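Local coordinates for neural cell adhesion molecule 1, 140 kDa isoform (Homo sapiens, PDB 2E3V), which probably mediates cell-cell adhesion as a membrane glycoprotein of neural and muscle cells, here represented by its first fibronectin type III domain, at residues A23-D28 against Y80-A85; Y41-R46 against G67-V72. All coordinates share one frame; numbering follows the deposited sequence.

Interaction 1. Residues A23-D28 against Y80-A85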
ATOM      1  N   ALA A  23       4.855   7.674   0.744  1.00 35.78           N
ATOM      2  CA  ALA A  23       4.914   6.931  -0.503  1.00 36.40           C
ATOM      3  C   ALA A  23       3.508   6.689  -1.029  1.00 36.64           C
ATOM      4  O   ALA A  23       2.609   6.274  -0.289  1.00 36.88           O
ATOM      5  CB  ALA A  23       5.633   5.615  -0.315  1.00 36.07           C
ATOM      6  N   GLN A  24       3.324   6.965  -2.308  1.00 36.89           N
ATOM      7  CA  GLN A  24       2.045   6.714  -2.950  1.00 37.45           C
ATOM      8  C   GLN A  24       2.166   5.376  -3.635  1.00 37.36           C
ATOM      9  O   GLN A  24       3.043   5.186  -4.484  1.00 38.30           O
ATOM     10  CB  GLN A  24       1.709   7.821  -3.937  1.00 37.48           C
ATOM     11  CG  GLN A  24       1.353   9.149  -3.266  1.00 40.83           C
ATOM     12  CD  GLN A  24       0.916  10.173  -4.280  1.00 44.53           C
ATOM     13  OE1 GLN A  24       1.587  10.384  -5.295  1.00 46.35           O
ATOM     14  NE2 GLN A  24      -0.227  10.804  -4.031  1.00 46.73           N
ATOM     15  N   VAL A  25       1.310   4.439  -3.243  1.00 37.05           N
ATOM     16  CA  VAL A  25       1.374   3.078  -3.760  1.00 36.82           C
ATOM     17  C   VAL A  25       0.171   2.823  -4.652  1.00 36.58           C
ATOM     18  O   VAL A  25      -0.970   2.830  -4.173  1.00 36.53           O
ATOM     19  CB  VAL A  25       1.384   2.032  -2.618  1.00 36.67           C
ATOM     20  CG1 VAL A  25       1.396   0.614  -3.194  1.00 37.87           C
ATOM     21  CG2 VAL A  25       2.594   2.256  -1.689  1.00 37.46           C
ATOM     22  N   GLN A  26       0.434   2.618  -5.942  1.00 36.25           N
ATOM     23  CA  GLN A  26      -0.616   2.314  -6.903  1.00 35.71           C
ATOM     24  C   GLN A  26      -0.663   0.846  -7.231  1.00 35.86           C
ATOM     25  O   GLN A  26       0.365   0.201  -7.453  1.00 35.00           O
ATOM     26  CB  GLN A  26      -0.489   3.131  -8.180  1.00 36.11           C
ATOM     27  CG  GLN A  26      -1.151   4.497  -8.078  1.00 35.89           C
ATOM     28  CD  GLN A  26      -1.096   5.249  -9.384  1.00 35.67           C
ATOM     29  OE1 GLN A  26      -2.132   5.661  -9.925  1.00 36.88           O
ATOM     30  NE2 GLN A  26       0.106   5.394  -9.929  1.00 33.43           N
ATOM     31  N   PHE A  27      -1.885   0.338  -7.302  1.00 35.79           N
ATOM     32  CA  PHE A  27      -2.112  -1.071  -7.500  1.00 36.16           C
ATOM     33  C   PHE A  27      -3.309  -1.274  -8.407  1.00 36.76           C
ATOM     34  O   PHE A  27      -4.089  -0.345  -8.671  1.00 36.19           O
ATOM     35  CB  PHE A  27      -2.404  -1.726  -6.137  1.00 36.43           C
ATOM     36  CG  PHE A  27      -3.638  -1.174  -5.460  1.00 36.42           C
ATOM     37  CD1 PHE A  27      -4.891  -1.733  -5.699  1.00 36.61           C
ATOM     38  CD2 PHE A  27      -3.545  -0.084  -4.602  1.00 37.11           C
ATOM     39  CE1 PHE A  27      -6.031  -1.204  -5.082  1.00 36.72           C
ATOM     40  CE2 PHE A  27      -4.681   0.447  -3.986  1.00 38.28           C
ATOM     41  CZ  PHE A  27      -5.920  -0.117  -4.225  1.00 37.00           C
ATOM     42  N   ASP A  28      -3.445  -2.495  -8.897  1.00 37.32           N
ATOM     43  CA  ASP A  28      -4.631  -2.856  -9.626  1.00 38.30           C
ATOM     44  C   ASP A  28      -5.311  -3.948  -8.832  1.00 39.32           C
ATOM     45  O   ASP A  28      -4.663  -4.707  -8.106  1.00 38.30           O
ATOM     46  CB  ASP A  28      -4.320  -3.289 -11.069  1.00 37.41           C
ATOM     47  CG  ASP A  28      -3.541  -4.590 -11.156  1.00 38.19           C
ATOM     48  OD1 ASP A  28      -2.310  -4.523 -11.323  1.00 37.82           O
ATOM     49  OD2 ASP A  28      -4.156  -5.677 -11.081  1.00 37.17           O
ATOM     50  N   TYR A  80      11.905   0.267   1.974  1.00 33.85           N
ATOM     51  CA  TYR A  80      10.750  -0.415   2.547  1.00 33.90           C
ATOM     52  C   TYR A  80      10.193  -1.482   1.620  1.00 33.90           C
ATOM     53  O   TYR A  80      10.210  -1.326   0.402  1.00 33.47           O
ATOM     54  CB  TYR A  80       9.606   0.573   2.801  1.00 33.74           C
ATOM     55  CG  TYR A  80       9.881   1.578   3.879  1.00 33.77           C
ATOM     56  CD1 TYR A  80       9.506   1.327   5.196  1.00 33.02           C
ATOM     57  CD2 TYR A  80      10.526   2.778   3.588  1.00 33.58           C
ATOM     58  CE1 TYR A  80       9.773   2.247   6.200  1.00 33.82           C
ATOM     59  CE2 TYR A  80      10.790   3.708   4.580  1.00 33.65           C
ATOM     60  CZ  TYR A  80      10.408   3.437   5.885  1.00 33.32           C
ATOM     61  OH  TYR A  80      10.678   4.347   6.875  1.00 34.62           O
ATOM     62  N   ALA A  81       9.702  -2.562   2.216  1.00 33.68           N
ATOM     63  CA  ALA A  81       8.893  -3.527   1.505  1.00 33.80           C
ATOM     64  C   ALA A  81       7.479  -3.043   1.723  1.00 34.13           C
ATOM     65  O   ALA A  81       7.179  -2.449   2.760  1.00 33.86           O
ATOM     66  CB  ALA A  81       9.060  -4.920   2.110  1.00 33.74           C
ATOM     67  N   VAL A  82       6.609  -3.263   0.748  1.00 34.16           N
ATOM     68  CA  VAL A  82       5.217  -2.883   0.906  1.00 34.73           C
ATOM     69  C   VAL A  82       4.335  -3.941   0.256  1.00 35.12           C
ATOM     70  O   VAL A  82       4.691  -4.520  -0.781  1.00 34.80           O
ATOM     71  CB  VAL A  82       4.917  -1.451   0.357  1.00 34.55           C
ATOM     72  CG1 VAL A  82       5.262  -1.329  -1.128  1.00 34.83           C
ATOM     73  CG2 VAL A  82       3.456  -1.055   0.613  1.00 35.73           C
ATOM     74  N   ARG A  83       3.206  -4.215   0.895  1.00 34.99           N
ATOM     75  CA  ARG A  83       2.238  -5.163   0.358  1.00 35.45           C
ATOM     76  C   ARG A  83       0.834  -4.710   0.728  1.00 35.69           C
ATOM     77  O   ARG A  83       0.654  -3.873   1.631  1.00 35.23           O
ATOM     78  CB  ARG A  83       2.511  -6.577   0.873  1.00 35.16           C
ATOM     79  CG  ARG A  83       2.549  -6.688   2.384  1.00 35.70           C
ATOM     80  CD  ARG A  83       3.082  -8.043   2.803  1.00 37.03           C
ATOM     81  NE  ARG A  83       2.937  -8.265   4.237  1.00 36.79           N
ATOM     82  CZ  ARG A  83       3.427  -9.318   4.888  1.00 37.48           C
ATOM     83  NH1 ARG A  83       4.094 -10.260   4.234  1.00 37.11           N
ATOM     84  NH2 ARG A  83       3.241  -9.430   6.201  1.00 36.72           N
ATOM     85  N   LEU A  84      -0.148  -5.270   0.031  1.00 35.75           N
ATOM     86  CA  LEU A  84      -1.534  -4.844   0.148  1.00 37.37           C
ATOM     87  C   LEU A  84      -2.491  -6.013   0.124  1.00 37.17           C
ATOM     88  O   LEU A  84      -2.247  -6.997  -0.554  1.00 37.22           O
ATOM     89  CB  LEU A  84      -1.885  -3.961  -1.052  1.00 37.84           C
ATOM     90  CG  LEU A  84      -1.844  -2.446  -1.096  1.00 43.05           C
ATOM     91  CD1 LEU A  84      -0.745  -1.805  -0.260  1.00 45.17           C
ATOM     92  CD2 LEU A  84      -1.712  -2.064  -2.548  1.00 44.48           C
ATOM     93  N   ALA A  85      -3.579  -5.894   0.872  1.00 37.30           N
ATOM     94  CA  ALA A  85      -4.661  -6.861   0.820  1.00 37.02           C
ATOM     95  C   ALA A  85      -5.982  -6.108   0.693  1.00 37.32           C
ATOM     96  O   ALA A  85      -6.105  -4.961   1.137  1.00 36.77           O
ATOM     97  CB  ALA A  85      -4.665  -7.739   2.045  1.00 37.38           C
TER

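Interaction 2. Residues Y41-R46 against G67-V72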
ATOM      1  N   TYR A  41      -8.989  -1.601   1.934  1.00 35.13           N
ATOM      2  CA  TYR A  41      -7.675  -2.169   1.645  1.00 35.64           C
ATOM      3  C   TYR A  41      -6.841  -2.035   2.899  1.00 35.35           C
ATOM      4  O   TYR A  41      -7.024  -1.098   3.678  1.00 35.25           O
ATOM      5  CB  TYR A  41      -6.962  -1.440   0.499  1.00 35.68           C
ATOM      6  CG  TYR A  41      -7.642  -1.610  -0.827  1.00 36.42           C
ATOM      7  CD1 TYR A  41      -7.391  -2.734  -1.616  1.00 36.00           C
ATOM      8  CD2 TYR A  41      -8.537  -0.658  -1.295  1.00 36.58           C
ATOM      9  CE1 TYR A  41      -8.024  -2.903  -2.840  1.00 37.25           C
ATOM     10  CE2 TYR A  41      -9.176  -0.817  -2.515  1.00 37.34           C
ATOM     11  CZ  TYR A  41      -8.911  -1.941  -3.277  1.00 37.40           C
ATOM     12  OH  TYR A  41      -9.532  -2.106  -4.480  1.00 37.96           O
ATOM     13  N   LYS A  42      -5.944  -2.989   3.095  1.00 35.53           N
ATOM     14  CA  LYS A  42      -5.001  -2.936   4.195  1.00 35.84           C
ATOM     15  C   LYS A  42      -3.609  -3.002   3.593  1.00 36.33           C
ATOM     16  O   LYS A  42      -3.278  -3.944   2.858  1.00 36.91           O
ATOM     17  CB  LYS A  42      -5.228  -4.077   5.183  1.00 36.23           C
ATOM     18  CG  LYS A  42      -4.348  -3.968   6.443  1.00 35.57           C
ATOM     19  CD  LYS A  42      -4.652  -5.068   7.436  1.00 37.37           C
ATOM     20  CE  LYS A  42      -3.884  -4.842   8.722  1.00 38.27           C
ATOM     21  NZ  LYS A  42      -4.140  -5.882   9.777  1.00 40.54           N
ATOM     22  N   ALA A  43      -2.823  -1.970   3.864  1.00 36.02           N
ATOM     23  CA  ALA A  43      -1.439  -1.911   3.435  1.00 35.76           C
ATOM     24  C   ALA A  43      -0.538  -2.290   4.600  1.00 35.76           C
ATOM     25  O   ALA A  43      -0.846  -1.996   5.761  1.00 34.70           O
ATOM     26  CB  ALA A  43      -1.097  -0.523   2.958  1.00 36.36           C
ATOM     27  N   GLU A  44       0.566  -2.958   4.288  1.00 35.62           N
ATOM     28  CA  GLU A  44       1.590  -3.274   5.284  1.00 36.41           C
ATOM     29  C   GLU A  44       2.932  -2.887   4.694  1.00 35.52           C
ATOM     30  O   GLU A  44       3.155  -3.054   3.502  1.00 34.98           O
ATOM     31  CB  GLU A  44       1.580  -4.761   5.642  1.00 36.31           C
ATOM     32  CG  GLU A  44       0.321  -5.211   6.374  1.00 39.13           C
ATOM     33  CD  GLU A  44       0.322  -6.695   6.702  1.00 39.61           C
ATOM     34  OE1 GLU A  44      -0.025  -7.051   7.843  1.00 44.80           O
ATOM     35  OE2 GLU A  44       0.669  -7.511   5.823  1.00 44.95           O
ATOM     36  N   TRP A  45       3.821  -2.352   5.522  1.00 34.76           N
ATOM     37  CA  TRP A  45       5.142  -1.958   5.048  1.00 34.30           C
ATOM     38  C   TRP A  45       6.160  -2.192   6.159  1.00 34.01           C
ATOM     39  O   TRP A  45       5.808  -2.264   7.338  1.00 33.68           O
ATOM     40  CB  TRP A  45       5.159  -0.501   4.557  1.00 34.42           C
ATOM     41  CG  TRP A  45       4.815   0.490   5.635  1.00 34.16           C
ATOM     42  CD1 TRP A  45       5.689   1.209   6.408  1.00 35.02           C
ATOM     43  CD2 TRP A  45       3.501   0.833   6.085  1.00 34.62           C
ATOM     44  NE1 TRP A  45       4.990   1.989   7.304  1.00 34.83           N
ATOM     45  CE2 TRP A  45       3.648   1.776   7.123  1.00 35.80           C
ATOM     46  CE3 TRP A  45       2.207   0.435   5.705  1.00 35.44           C
ATOM     47  CZ2 TRP A  45       2.549   2.331   7.792  1.00 35.47           C
ATOM     48  CZ3 TRP A  45       1.117   0.992   6.366  1.00 35.65           C
ATOM     49  CH2 TRP A  45       1.298   1.928   7.399  1.00 34.47           C
ATOM     50  N   ARG A  46       7.415  -2.330   5.768  1.00 33.62           N
ATOM     51  CA  ARG A  46       8.467  -2.613   6.714  1.00 33.73           C
ATOM     52  C   ARG A  46       9.807  -2.209   6.141  1.00 33.79           C
ATOM     53  O   ARG A  46      10.143  -2.563   5.002  1.00 33.52           O
ATOM     54  CB  ARG A  46       8.464  -4.102   7.047  1.00 33.56           C
ATOM     55  CG  ARG A  46       9.477  -4.507   8.073  1.00 33.31           C
ATOM     56  CD  ARG A  46       9.388  -5.995   8.317  1.00 34.14           C
ATOM     57  NE  ARG A  46       9.816  -6.765   7.147  1.00 33.41           N
ATOM     58  CZ  ARG A  46       9.866  -8.094   7.107  1.00 34.09           C
ATOM     59  NH1 ARG A  46       9.508  -8.808   8.170  1.00 32.57           N
ATOM     60  NH2 ARG A  46      10.280  -8.706   6.006  1.00 34.54           N
ATOM     61  N   GLY A  67      -6.633   3.854  -7.652  1.00 34.09           N
ATOM     62  CA  GLY A  67      -6.105   2.565  -7.212  1.00 34.84           C
ATOM     63  C   GLY A  67      -4.882   2.876  -6.375  1.00 35.41           C
ATOM     64  O   GLY A  67      -3.789   2.380  -6.638  1.00 35.36           O
ATOM     65  N   ILE A  68      -5.069   3.714  -5.364  1.00 35.72           N
ATOM     66  CA  ILE A  68      -3.932   4.264  -4.655  1.00 36.76           C
ATOM     67  C   ILE A  68      -4.126   4.292  -3.149  1.00 36.44           C
ATOM     68  O   ILE A  68      -5.228   4.546  -2.659  1.00 35.65           O
ATOM     69  CB  ILE A  68      -3.640   5.700  -5.187  1.00 36.59           C
ATOM     70  CG1 ILE A  68      -2.227   6.180  -4.862  1.00 38.59           C
ATOM     71  CG2 ILE A  68      -4.686   6.724  -4.695  1.00 37.93           C
ATOM     72  CD1 ILE A  68      -1.805   7.339  -5.805  1.00 38.51           C
ATOM     73  N   VAL A  69      -3.046   3.996  -2.431  1.00 36.58           N
ATOM     74  CA  VAL A  69      -2.993   4.242  -0.990  1.00 37.08           C
ATOM     75  C   VAL A  69      -1.691   4.990  -0.691  1.00 37.13           C
ATOM     76  O   VAL A  69      -0.667   4.754  -1.326  1.00 37.43           O
ATOM     77  CB  VAL A  69      -3.135   2.944  -0.134  1.00 36.66           C
ATOM     78  CG1 VAL A  69      -4.507   2.306  -0.371  1.00 36.40           C
ATOM     79  CG2 VAL A  69      -2.011   1.956  -0.402  1.00 37.74           C
ATOM     80  N   THR A  70      -1.739   5.909   0.259  1.00 36.79           N
ATOM     81  CA  THR A  70      -0.559   6.660   0.617  1.00 36.75           C
ATOM     82  C   THR A  70      -0.112   6.222   1.998  1.00 36.44           C
ATOM     83  O   THR A  70      -0.897   6.211   2.944  1.00 36.33           O
ATOM     84  CB  THR A  70      -0.811   8.172   0.605  1.00 37.32           C
ATOM     85  OG1 THR A  70      -1.224   8.559  -0.706  1.00 38.64           O
ATOM     86  CG2 THR A  70       0.464   8.951   0.989  1.00 37.22           C
ATOM     87  N   ILE A  71       1.148   5.837   2.081  1.00 35.97           N
ATOM     88  CA  ILE A  71       1.761   5.461   3.341  1.00 36.09           C
ATOM     89  C   ILE A  71       2.506   6.683   3.837  1.00 35.94           C
ATOM     90  O   ILE A  71       3.199   7.348   3.065  1.00 35.75           O
ATOM     91  CB  ILE A  71       2.729   4.290   3.167  1.00 36.24           C
ATOM     92  CG1 ILE A  71       1.984   3.068   2.622  1.00 37.10           C
ATOM     93  CG2 ILE A  71       3.431   3.990   4.504  1.00 36.55           C
ATOM     94  CD1 ILE A  71       2.888   2.000   2.091  1.00 38.04           C
ATOM     95  N   VAL A  72       2.344   6.989   5.120  1.00 35.98           N
ATOM     96  CA  VAL A  72       2.961   8.173   5.710  1.00 35.93           C
ATOM     97  C   VAL A  72       3.801   7.797   6.931  1.00 35.86           C
ATOM     98  O   VAL A  72       3.773   6.652   7.376  1.00 35.73           O
ATOM     99  CB  VAL A  72       1.900   9.253   6.086  1.00 36.08           C
ATOM    100  CG1 VAL A  72       1.003   9.574   4.875  1.00 36.69           C
ATOM    101  CG2 VAL A  72       1.059   8.811   7.287  1.00 36.05           C
TER

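Interaction 1. Residues A23-D28 against Y80-A85
V25 N makes a probable backbone hydrogen bond to V69 O within one sheet. The V25 side chain points toward strand 79-88 of the other sheet, where it meets V82 and L84. No hydrogen bond joins A23-D28 to Y80-A85. The two strands come within 9.3 Å of each other at their axes and cross at -45°, with V25 opposite V82 and F27 opposite L84. The interface is thus made of three apolar contacts among four side chains. V25 divides its two methyls between neighbours: CG2 meets V82 CG2 at 4.1 Å, while CG1, placed trans to the backbone N (chi1 178°), reaches L84 CD2 at 4.2 Å. V25 slides past both V82 and L84 instead of meeting them end-on. V82 brings CG2 to V25 from a rotamer that keeps its other methyl wedged between backbone N and carbonyl carbon. F27 and L84, by contrast, cross nearly at right angles. CD2 of L84 comes obliquely to the ring, nearest to F27 CD2 and F27 CG, and also touches F27 CB. The leucine conformation is unusual in both side-chain torsions, so the exact place of CD2 is to be taken with caution. I13 of strand 12-18 packs on both V25 and L84, and I71 on both V25 and V82. At the start of Y80-A85, Y80 OH is hydrogen-bonded to K75 N, as in a tyrosine corner. Two sheets held face to face by such alternating inward residues make up the core of the fibronectin type III beta sandwich.

Interaction 2. Residues Y41-R46 against G67-V72
Strands 38-47 and 68-71 belong to opposite sheets of the fibronectin type III sandwich, and their backbones face each other without a hydrogen bond, A43 CA standing 7.7 Å from V69 CA. Inward-pointing residues alternate with outward ones on both strands, so A43 and W45 meet V69 and I71 across the core. The first pair is a light touch: A43 CB to V69 CG2 is 4.3 Å, and L84 of strand 79-88 packs on both residues. W45 and I71 bury far more. The tryptophan takes the rotamer with CG tucked between backbone N and carbonyl carbon (chi1 62°), which lays one face of the indole across I71. The isoleucine answers with its CG2 methyl: trans to the backbone N, it sits over that face as a CH-pi contact, 3.6 Å from the centroid of the five-membered ring and 17° off its normal. I71 CD1 takes a second position on the same side chain, 4.0 Å from W45 CE3 and 4.2 Å from W45 CB, so methyls of both branches share the indole and would restrict its rotation. H54, whose backbone is hydrogen-bonded to W45 in the neighbouring strand, also meets the indole ring, with the planes inclined at about 40°, and L74 packs on it from a loop. The two sheets are further stitched where Y58 OH of strand 54-59 hydrogen-bonds T70 O. The closest approach of I71 to the indole is at the ring fusion, CG2 to W45 CE2 at 3.4 Å, with W45 CD2 at 3.5 Å.

From the N terminus, strand 12-18 leads into strand 23-28, its neighbour in the same sheet; strand 38-47 then lies in the other sheet. After strand 54-59 and the short helix 60-64, the chain returns at 68-71 beside 23-28, closing the loop of interaction 2. It then crosses over again to 79-88, next to 38-47, and closes the wider loop of interaction 1, inside which interaction 2 is nested. Both contacts therefore join the same two sheets, their centres about 5 Å apart. Within the four-stranded sheet a probable backbone bond, K42 N to A85 O, ties them; V25 pairs with V69 in the other, and between the sheets V82 CG2 packs on I71 CD1.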